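Putative transcriptional regulator, IclR family (Arthrobacter aurescens, PDB 3OBF) probably acts as a DNA-binding transcription factor, the present chain being its C-terminal, GAF-like IclR domain without the DNA-binding part. Local coordinates at residues 146-150 with 151-155; 165-168 with 169-173; 7-10 with 11-15; 49-52 with 53-56. All coordinates share one frame; numbering follows the deposited sequence.

In the fold
All four contacts are local: two helix caps, a helix kink and a turn, set around the antiparallel sheet of the domain. Interactions 1 and 2 mark the two ends of helix 150-170, the N-cap at Ser149 and the Schellman close at Gly172, with centres about 26 Å apart. Interaction 3, a proline kink in helix 3-20, lies beside interaction 2, centre to centre about 11 Å; the two touch where Arg170 NH1 comes within 3.0 Å of Val8 O and Val8 CG1 lies against Val167 O. Interaction 4, the turn that leads into edge strand 55-56, touches none of the others: its nearest atoms are about 6 Å from interaction 1 and about 8 Å from interaction 3.

Interaction 1: 146-150 with 151-155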
loop_
_atom_site.group_PDB
_atom_site.type_symbol
_atom_site.label_atom_id
_atom_site.label_comp_id
_atom_site.label_asym_id
_atom_site.label_seq_id
_atom_site.Cartn_x
_atom_site.Cartn_y
_atom_site.Cartn_z
ATOM N N PHE A 146 -3.305 -1.641 18.157
ATOM C CA PHE A 146 -3.808 -2.332 19.348
ATOM C C PHE A 146 -4.625 -3.607 19.042
ATOM O O PHE A 146 -4.557 -4.577 19.793
ATOM C CB PHE A 146 -4.562 -1.385 20.309
ATOM C CG PHE A 146 -5.897 -0.916 19.793
ATOM C CD1 PHE A 146 -7.035 -1.728 19.905
ATOM C CD2 PHE A 146 -6.030 0.345 19.208
ATOM C CE1 PHE A 146 -8.277 -1.303 19.421
ATOM C CE2 PHE A 146 -7.269 0.776 18.735
ATOM C CZ PHE A 146 -8.392 -0.050 18.838
ATOM N N ARG A 147 -5.366 -3.626 17.931
ATOM C CA ARG A 147 -6.259 -4.759 17.692
ATOM C C ARG A 147 -5.735 -5.729 16.660
ATOM O O ARG A 147 -6.394 -6.712 16.331
ATOM C CB ARG A 147 -7.703 -4.308 17.385
ATOM C CG ARG A 147 -7.887 -3.280 16.269
ATOM C CD ARG A 147 -9.379 -3.167 15.912
ATOM N NE ARG A 147 -9.621 -2.420 14.669
ATOM C CZ ARG A 147 -10.368 -1.320 14.587
ATOM N NH1 ARG A 147 -10.961 -0.836 15.684
ATOM N NH2 ARG A 147 -10.526 -0.702 13.410
ATOM N N VAL A 148 -4.539 -5.462 16.166
ATOM C CA VAL A 148 -3.954 -6.264 15.097
ATOM C C VAL A 148 -2.636 -6.823 15.567
ATOM O O VAL A 148 -1.695 -6.080 15.838
ATOM C CB VAL A 148 -3.708 -5.459 13.768
ATOM C CG1 VAL A 148 -3.128 -6.366 12.704
ATOM C CG2 VAL A 148 -4.991 -4.828 13.244
ATOM N N SER A 149 -2.593 -8.139 15.669
ATOM C CA SER A 149 -1.397 -8.865 15.995
ATOM C C SER A 149 -0.747 -9.252 14.678
ATOM O O SER A 149 -1.349 -9.083 13.590
ATOM C CB SER A 149 -1.783 -10.139 16.758
ATOM O OG SER A 149 -2.534 -10.990 15.909
ATOM N N GLN A 150 0.479 -9.777 14.776
ATOM C CA GLN A 150 1.202 -10.235 13.595
ATOM C C GLN A 150 0.374 -11.224 12.768
ATOM O O GLN A 150 0.395 -11.177 11.543
ATOM C CB GLN A 150 2.575 -10.819 13.955
ATOM C CG GLN A 150 3.487 -10.988 12.730
ATOM C CD GLN A 150 4.976 -10.777 13.048
ATOM O OE1 GLN A 150 5.417 -10.909 14.201
ATOM N NE2 GLN A 150 5.756 -10.445 12.013
ATOM N N ASP A 151 -0.357 -12.099 13.440
ATOM C CA ASP A 151 -1.199 -13.077 12.766
ATOM C C ASP A 151 -2.359 -12.449 11.984
ATOM O O ASP A 151 -2.605 -12.837 10.848
ATOM C CB ASP A 151 -1.733 -14.079 13.798
ATOM C CG ASP A 151 -0.610 -14.760 14.579
ATOM O OD1 ASP A 151 0.478 -14.922 13.983
ATOM O OD2 ASP A 151 -0.799 -15.139 15.775
ATOM N N THR A 152 -3.086 -11.529 12.638
ATOM C CA THR A 152 -4.189 -10.761 12.047
ATOM C C THR A 152 -3.637 -10.004 10.831
ATOM O O THR A 152 -4.248 -10.001 9.761
ATOM C CB THR A 152 -4.803 -9.744 13.069
ATOM O OG1 THR A 152 -5.372 -10.435 14.183
ATOM C CG2 THR A 152 -5.902 -8.878 12.431
ATOM N N LEU A 153 -2.464 -9.391 11.022
ATOM C CA LEU A 153 -1.718 -8.698 9.955
ATOM C C LEU A 153 -1.477 -9.563 8.722
ATOM O O LEU A 153 -1.773 -9.138 7.605
ATOM C CB LEU A 153 -0.373 -8.191 10.483
ATOM C CG LEU A 153 0.471 -7.308 9.564
ATOM C CD1 LEU A 153 -0.093 -5.903 9.534
ATOM C CD2 LEU A 153 1.928 -7.325 10.059
ATOM N N ASN A 154 -0.946 -10.769 8.927
ATOM C CA ASN A 154 -0.775 -11.702 7.812
ATOM C C ASN A 154 -2.077 -12.034 7.096
ATOM O O ASN A 154 -2.121 -12.105 5.880
ATOM C CB ASN A 154 -0.006 -12.966 8.225
ATOM C CG ASN A 154 1.501 -12.744 8.196
ATOM O OD1 ASN A 154 2.084 -12.176 9.127
ATOM N ND2 ASN A 154 2.141 -13.184 7.109
ATOM N N SER A 155 -3.143 -12.202 7.859
ATOM C CA SER A 155 -4.450 -12.410 7.272
ATOM C C SER A 155 -5.002 -11.193 6.506
ATOM O O SER A 155 -5.630 -11.362 5.465
ATOM C CB SER A 155 -5.429 -12.826 8.351
ATOM O OG SER A 155 -6.605 -13.249 7.710
#
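Leu153 N donates to Ser149 O at 2.8 Å, nearly straight at 169° and close to the line of the carbonyl bond. One residue on, Asn154 N reaches Gln150 O at 3.0 Å, tilted out of that carbonyl's plane. A third bond is weak: Thr152 N points at Ser149 OG from 3.4 Å. Ser149 puts this hydroxyl there by holding OG between its own backbone N and carbonyl carbon (chi1 65°), which folds the oxygen back over the start of the helix. Here Ser149 is the N-cap of helix 150-170, the long helix that follows strand 135-144 and lies against the sheet of this IclR C-terminal domain. Its side chain offers an acceptor to an N-H of the first turn, where no earlier helical turn supplies a carbonyl, while its own C=O begins the regular helical ladder.

Further out, Val148 lays CG1 over the beginning of the helix. With CG1 anti to the backbone N, chi1 -179°, this methyl meets Leu153 N at 3.5 Å and Thr152 CG2 at 3.8 Å, the two branched side chains crossing at a slant. The same CG1 lies 4.0 Å from Leu153 CB. Both Val148 and Leu153 are buried, and they share Val122 of strand 121-129; Leu153 goes on to touch Val112 and Phe114 of strand 111-114. Before the cap, Arg147 turns its guanidinium elsewhere, to a salt bridge with Glu22 and a hydrogen bond to His44 O.

Interaction 2: 165-168 with 169-173; sequences AKVT and TRLGG
A Schellman C-cap closes helix 150-170 beside helix 3-20, bringing together Gly173 and Thr168, Thr169 and Ala165, and Leu171 and Val167 in and just after the last turn. Gly172, with a positive phi of 75°, is where the chain leaves the helix. Beyond it, Gly173 N folds back to Thr168 O at 2.8 Å, the 6→1 bond of the Schellman motif, and Gly172 N makes the 5→2 bond to Thr169 O. Leu171 N still gives a helical bond to Val167 O at 2.9 Å, and adds a weak one to Thr168 O.

Thr169 carries the side-chain part. Its OG1 stands anti to the carbonyl carbon, chi1 -68°, which places it beside the backbone N and within reach of Ala165 O, to which it donates at 2.8 Å. The backbone N of Thr169 takes that same oxygen at 3.0 Å from the opposite face of the carbonyl plane. On the buried side, Thr168 CG2 lies 3.4 Å from Gly173 C, where a side chain on Gly173 would be tight. Thr168 OG1 bonds Tyr129 N and Ala164 O. Val167 CG1 and Leu171 CD1 make a loose apolar pair at 4.2 Å, and both residues touch Val128 of strand 121-129.

Thr168 O and Thr169 O, which lack a regular helical donor at the helix end, are thus satisfied by Gly173 N and Gly172 N, while Thr169 OG1 adds a second bond to an Ala165 O that is already bonded.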
loop_
_atom_site.group_PDB
_atom_site.type_symbol
_atom_site.label_atom_id
_atom_site.label_comp_id
_atom_site.label_asym_id
_atom_site.label_seq_id
_atom_site.Cartn_x
_atom_site.Cartn_y
_atom_site.Cartn_z
ATOM N N ALA A 165 -5.799 -8.238 -6.623
ATOM C CA ALA A 165 -5.839 -9.137 -7.769
ATOM C C ALA A 165 -7.196 -9.034 -8.464
ATOM O O ALA A 165 -7.288 -9.211 -9.672
ATOM C CB ALA A 165 -5.570 -10.597 -7.352
ATOM N N LYS A 166 -8.252 -8.789 -7.687
ATOM C CA LYS A 166 -9.592 -8.637 -8.268
ATOM C C LYS A 166 -9.683 -7.330 -9.085
ATOM O O LYS A 166 -10.295 -7.291 -10.138
ATOM C CB LYS A 166 -10.663 -8.578 -7.164
ATOM C CG LYS A 166 -11.304 -9.875 -6.779
ATOM C CD LYS A 166 -12.714 -9.649 -6.251
ATOM C CE LYS A 166 -13.657 -10.802 -6.708
ATOM N NZ LYS A 166 -13.763 -11.976 -5.767
ATOM N N VAL A 167 -9.136 -6.245 -8.553
ATOM C CA VAL A 167 -9.114 -4.996 -9.297
ATOM C C VAL A 167 -8.295 -5.133 -10.601
ATOM O O VAL A 167 -8.745 -4.724 -11.671
ATOM C CB VAL A 167 -8.609 -3.836 -8.401
ATOM C CG1 VAL A 167 -8.515 -2.488 -9.196
ATOM C CG2 VAL A 167 -9.542 -3.704 -7.220
ATOM N N THR A 168 -7.115 -5.742 -10.508
ATOM C CA THR A 168 -6.265 -5.976 -11.673
ATOM C C THR A 168 -7.025 -6.772 -12.730
ATOM O O THR A 168 -7.059 -6.383 -13.902
ATOM C CB THR A 168 -5.011 -6.757 -11.281
ATOM O OG1 THR A 168 -4.182 -5.956 -10.439
ATOM C CG2 THR A 168 -4.206 -7.201 -12.526
ATOM N N THR A 169 -7.620 -7.891 -12.311
ATOM C CA THR A 169 -8.403 -8.730 -13.194
ATOM C C THR A 169 -9.481 -7.905 -13.874
ATOM O O THR A 169 -9.688 -8.010 -15.080
ATOM C CB THR A 169 -9.107 -9.844 -12.401
ATOM O OG1 THR A 169 -8.132 -10.765 -11.899
ATOM C CG2 THR A 169 -10.128 -10.603 -13.274
ATOM N N ARG A 170 -10.170 -7.066 -13.106
ATOM C CA ARG A 170 -11.283 -6.337 -13.669
ATOM C C ARG A 170 -10.854 -5.220 -14.602
ATOM O O ARG A 170 -11.650 -4.774 -15.414
ATOM C CB ARG A 170 -12.197 -5.806 -12.569
ATOM C CG ARG A 170 -13.027 -6.862 -11.882
ATOM C CD ARG A 170 -14.325 -6.207 -11.515
ATOM N NE ARG A 170 -14.936 -6.683 -10.277
ATOM C CZ ARG A 170 -15.483 -5.866 -9.365
ATOM N NH1 ARG A 170 -15.458 -4.526 -9.539
ATOM N NH2 ARG A 170 -16.031 -6.383 -8.269
ATOM N N LEU A 171 -9.597 -4.781 -14.492
ATOM C CA LEU A 171 -9.010 -3.813 -15.420
ATOM C C LEU A 171 -8.485 -4.452 -16.706
ATOM O O LEU A 171 -8.003 -3.759 -17.579
ATOM C CB LEU A 171 -7.867 -3.029 -14.749
ATOM C CG LEU A 171 -8.189 -2.077 -13.598
ATOM C CD1 LEU A 171 -6.898 -1.557 -12.993
ATOM C CD2 LEU A 171 -9.016 -0.917 -14.062
ATOM N N GLY A 172 -8.552 -5.776 -16.822
ATOM C CA GLY A 172 -7.873 -6.468 -17.922
ATOM C C GLY A 172 -6.370 -6.549 -17.740
ATOM O O GLY A 172 -5.639 -6.801 -18.698
ATOM N N GLY A 173 -5.917 -6.355 -16.500
ATOM C CA GLY A 173 -4.506 -6.283 -16.175
ATOM C C GLY A 173 -3.909 -7.643 -15.922
ATOM O O GLY A 173 -4.629 -8.620 -15.764
#

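Interaction 3: 7-10 with 11-15; sequences RVAY and PVLRE
Tyr10 runs outward from the helix just before Pro11 and passes Arg14, one turn further along, with its CE2. Its CB packs against the proline ring, 3.5 Å from Pro11 CD. Next, CG stands anti to the backbone N, chi1 -179°, beside its own carbonyl carbon, which leads the ring along the direction of the following turn. On the ring, CD2 passes 3.5 Å from Pro11 N, and CE2 comes to 4.2 Å from Arg14 NE. Relative to the guanidinium, CE2 lies over the centre of one face, with the two planes 53° apart, so the groups cross at a slant and do not stack flat. Glu38 and Ile40 of strand 34-40 also touch the Tyr10 side chain.

The backbone beneath is helix 3-20, kinked at Pro11. Val12 N makes only a weak hydrogen bond to Ala9 O; regular bonding resumes with Leu13 N, hydrogen-bonded to Ala9 O at 2.8 Å almost in line with the carbonyl, and Arg14 N, hydrogen-bonded to Tyr10 O at 3.0 Å. Ala9 and Leu13 face Leu26 of the sheet, whereas Pro11 and Val12 meet Arg170 of helix 150-170. A glycine in place of Pro11 would probably open a gap beside Tyr10 CB and Arg170 and leave the backbone there freer to bend. Because the proline has no N-H to give to the turn before, Arg7 O faces Pro11 CD, 3.4 Å away, where a regular helix would offer it a backbone donor.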
loop_
_atom_site.group_PDB
_atom_site.type_symbol
_atom_site.label_atom_id
_atom_site.label_comp_id
_atom_site.label_asym_id
_atom_site.label_seq_id
_atom_site.Cartn_x
_atom_site.Cartn_y
_atom_site.Cartn_z
ATOM N N ARG A 7 -13.495 3.343 -10.457
ATOM C CA ARG A 7 -14.764 2.703 -10.705
ATOM C C ARG A 7 -14.694 1.185 -10.415
ATOM O O ARG A 7 -15.557 0.619 -9.750
ATOM C CB ARG A 7 -15.225 2.997 -12.150
ATOM C CG ARG A 7 -16.327 2.088 -12.667
ATOM C CD ARG A 7 -17.221 2.834 -13.663
ATOM N NE ARG A 7 -17.796 4.031 -13.019
ATOM C CZ ARG A 7 -18.317 5.087 -13.665
ATOM N NH1 ARG A 7 -18.360 5.117 -14.998
ATOM N NH2 ARG A 7 -18.795 6.126 -12.981
ATOM N N VAL A 8 -13.654 0.538 -10.907
ATOM C CA VAL A 8 -13.550 -0.895 -10.756
ATOM C C VAL A 8 -13.263 -1.241 -9.296
ATOM O O VAL A 8 -13.716 -2.263 -8.794
ATOM C CB VAL A 8 -12.446 -1.449 -11.683
ATOM C CG1 VAL A 8 -11.941 -2.778 -11.178
ATOM C CG2 VAL A 8 -12.969 -1.560 -13.107
ATOM N N ALA A 9 -12.536 -0.369 -8.605
ATOM C CA ALA A 9 -12.115 -0.667 -7.264
ATOM C C ALA A 9 -13.224 -0.507 -6.263
ATOM O O ALA A 9 -13.224 -1.217 -5.254
ATOM C CB ALA A 9 -10.876 0.178 -6.817
ATOM N N TYR A 10 -14.137 0.440 -6.487
ATOM C CA TYR A 10 -15.104 0.745 -5.436
ATOM C C TYR A 10 -15.869 -0.477 -4.839
ATOM O O TYR A 10 -15.893 -0.621 -3.621
ATOM C CB TYR A 10 -16.071 1.875 -5.812
ATOM C CG TYR A 10 -17.009 2.137 -4.664
ATOM C CD1 TYR A 10 -16.646 2.997 -3.639
ATOM C CD2 TYR A 10 -18.245 1.468 -4.565
ATOM C CE1 TYR A 10 -17.489 3.229 -2.549
ATOM C CE2 TYR A 10 -19.094 1.699 -3.462
ATOM C CZ TYR A 10 -18.686 2.571 -2.467
ATOM O OH TYR A 10 -19.483 2.810 -1.393
ATOM N N PRO A 11 -16.489 -1.345 -5.695
ATOM C CA PRO A 11 -17.220 -2.492 -5.130
ATOM C C PRO A 11 -16.291 -3.447 -4.408
ATOM O O PRO A 11 -16.722 -4.149 -3.466
ATOM C CB PRO A 11 -17.776 -3.232 -6.352
ATOM C CG PRO A 11 -17.648 -2.284 -7.507
ATOM C CD PRO A 11 -16.561 -1.302 -7.164
ATOM N N VAL A 12 -15.044 -3.512 -4.881
ATOM C CA VAL A 12 -14.093 -4.454 -4.325
ATOM C C VAL A 12 -13.636 -3.921 -2.936
ATOM O O VAL A 12 -13.490 -4.685 -1.991
ATOM C CB VAL A 12 -12.897 -4.693 -5.291
ATOM C CG1 VAL A 12 -11.794 -5.496 -4.617
ATOM C CG2 VAL A 12 -13.340 -5.407 -6.578
ATOM N N LEU A 13 -13.461 -2.617 -2.809
ATOM C CA LEU A 13 -13.085 -2.041 -1.479
ATOM C C LEU A 13 -14.234 -2.197 -0.499
ATOM O O LEU A 13 -14.003 -2.491 0.660
ATOM C CB LEU A 13 -12.709 -0.555 -1.558
ATOM C CG LEU A 13 -11.552 -0.077 -2.430
ATOM C CD1 LEU A 13 -11.558 1.461 -2.484
ATOM C CD2 LEU A 13 -10.170 -0.619 -1.948
ATOM N N ARG A 14 -15.468 -2.013 -0.974
ATOM C CA ARG A 14 -16.640 -2.115 -0.087
ATOM C C ARG A 14 -16.722 -3.550 0.477
ATOM O O ARG A 14 -16.864 -3.740 1.674
ATOM C CB ARG A 14 -17.945 -1.693 -0.805
ATOM C CG ARG A 14 -19.204 -1.728 0.109
ATOM C CD ARG A 14 -20.522 -1.623 -0.689
ATOM N NE ARG A 14 -20.343 -2.055 -2.089
ATOM C CZ ARG A 14 -21.239 -1.892 -3.059
ATOM N NH1 ARG A 14 -22.413 -1.315 -2.809
ATOM N NH2 ARG A 14 -20.965 -2.317 -4.283
ATOM N N GLU A 15 -16.575 -4.533 -0.406
ATOM C CA GLU A 15 -16.547 -5.937 -0.057
ATOM C C GLU A 15 -15.394 -6.237 0.919
ATOM O O GLU A 15 -15.548 -7.032 1.853
ATOM C CB GLU A 15 -16.433 -6.751 -1.361
ATOM C CG GLU A 15 -16.369 -8.321 -1.285
ATOM C CD GLU A 15 -16.017 -8.969 -2.684
ATOM O OE1 GLU A 15 -15.105 -8.445 -3.417
ATOM O OE2 GLU A 15 -16.645 -10.005 -3.056
#

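Interaction 4: 49-52 with 53-56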
loop_
_atom_site.group_PDB
_atom_site.type_symbol
_atom_site.label_atom_id
_atom_site.label_comp_id
_atom_site.label_asym_id
_atom_site.label_seq_id
_atom_site.Cartn_x
_atom_site.Cartn_y
_atom_site.Cartn_z
ATOM N N LEU A 49 -8.339 6.577 9.540
ATOM C CA LEU A 49 -7.110 6.244 8.812
ATOM C C LEU A 49 -7.354 6.331 7.320
ATOM O O LEU A 49 -8.494 6.136 6.853
ATOM C CB LEU A 49 -6.575 4.865 9.218
ATOM C CG LEU A 49 -6.280 4.623 10.717
ATOM C CD1 LEU A 49 -6.016 3.150 10.996
ATOM C CD2 LEU A 49 -5.119 5.498 11.231
ATOM N N ALA A 50 -6.283 6.627 6.576
ATOM C CA ALA A 50 -6.343 6.774 5.115
ATOM C C ALA A 50 -7.573 7.555 4.650
ATOM O O ALA A 50 -8.320 7.067 3.789
ATOM C CB ALA A 50 -6.268 5.382 4.413
ATOM N N PRO A 51 -7.788 8.772 5.205
ATOM C CA PRO A 51 -8.948 9.528 4.729
ATOM C C PRO A 51 -8.674 10.031 3.287
ATOM O O PRO A 51 -7.511 10.143 2.904
ATOM C CB PRO A 51 -9.050 10.696 5.739
ATOM C CG PRO A 51 -7.626 10.938 6.189
ATOM C CD PRO A 51 -6.970 9.549 6.169
ATOM N N LEU A 52 -9.713 10.277 2.489
ATOM C CA LEU A 52 -9.538 10.756 1.122
ATOM C C LEU A 52 -8.516 11.901 1.059
ATOM O O LEU A 52 -8.557 12.821 1.880
ATOM C CB LEU A 52 -10.881 11.252 0.560
ATOM C CG LEU A 52 -11.832 10.100 0.242
ATOM C CD1 LEU A 52 -13.184 10.585 -0.180
ATOM C CD2 LEU A 52 -11.202 9.233 -0.845
ATOM N N GLY A 53 -7.602 11.840 0.089
ATOM C CA GLY A 53 -6.644 12.927 -0.101
ATOM C C GLY A 53 -5.402 12.844 0.777
ATOM O O GLY A 53 -4.460 13.571 0.546
ATOM N N ALA A 54 -5.389 11.932 1.755
ATOM C CA ALA A 54 -4.233 11.752 2.596
ATOM C C ALA A 54 -3.034 11.347 1.731
ATOM O O ALA A 54 -3.162 10.595 0.743
ATOM C CB ALA A 54 -4.513 10.706 3.690
ATOM N N ARG A 55 -1.887 11.908 2.087
ATOM C CA ARG A 55 -0.655 11.723 1.335
ATOM C C ARG A 55 0.421 11.146 2.231
ATOM O O ARG A 55 0.628 11.623 3.346
ATOM C CB ARG A 55 -0.174 13.052 0.756
ATOM C CG ARG A 55 -1.029 13.664 -0.369
ATOM C CD ARG A 55 -0.626 15.157 -0.523
ATOM N NE ARG A 55 -1.503 15.931 -1.409
ATOM C CZ ARG A 55 -1.329 16.082 -2.732
ATOM N NH1 ARG A 55 -0.311 15.504 -3.363
ATOM N NH2 ARG A 55 -2.186 16.808 -3.438
ATOM N N TYR A 56 1.112 10.128 1.737
ATOM C CA TYR A 56 2.100 9.403 2.543
ATOM C C TYR A 56 3.467 9.463 1.858
ATOM O O TYR A 56 3.573 9.142 0.675
ATOM C CB TYR A 56 1.644 7.941 2.760
ATOM C CG TYR A 56 0.326 7.854 3.502
ATOM C CD1 TYR A 56 0.286 7.805 4.907
ATOM C CD2 TYR A 56 -0.883 7.877 2.792
ATOM C CE1 TYR A 56 -0.935 7.768 5.591
ATOM C CE2 TYR A 56 -2.107 7.850 3.449
ATOM C CZ TYR A 56 -2.127 7.797 4.844
ATOM O OH TYR A 56 -3.341 7.761 5.460
HETATM O O HOH W 1 -3.741 7.077 8.065
#
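Tyr56 reaches back to Ala50 because its CG stands anti to the carbonyl carbon, chi1 -61°, which aims the ring and its OH at that residue; chi2, -89°, only sets the tilt of the ring plane and so brings Ala50 CA near it. What brings the two ends together is a type II beta turn from Pro51 to Ala54, leading into strand 55-56 at the edge of the antiparallel sheet. Ala54 N closes it on Pro51 O at 3.0 Å, with an N-H...O angle of 158°. At its third position Gly53 has a positive phi, and a CB there would clash with Leu52 O. Across the turn, Ala54 CB lies alongside the proline ring, 3.7 Å from Pro51 CD.

The turn is tied to strand 34-40 by backbone hydrogen bonds between Gly53 and Ala54 and Cys36, and the Ala50 carbonyl is taken by Gln39 NE2. Ala50 is buried, its methyl touching Ala25 of strand 24-29 and Leu140 and Pro142 of strand 135-144, while Tyr56 rests on Met27 and Ser61.

At the edge of the tyrosine ring, near its plane, Ala50 CA comes within 3.2 Å of Tyr56 OH. A water in the ring plane completes the link: it accepts from Ala50 N at 3.0 Å and is hydrogen-bonded to Tyr56 OH at 2.7 Å.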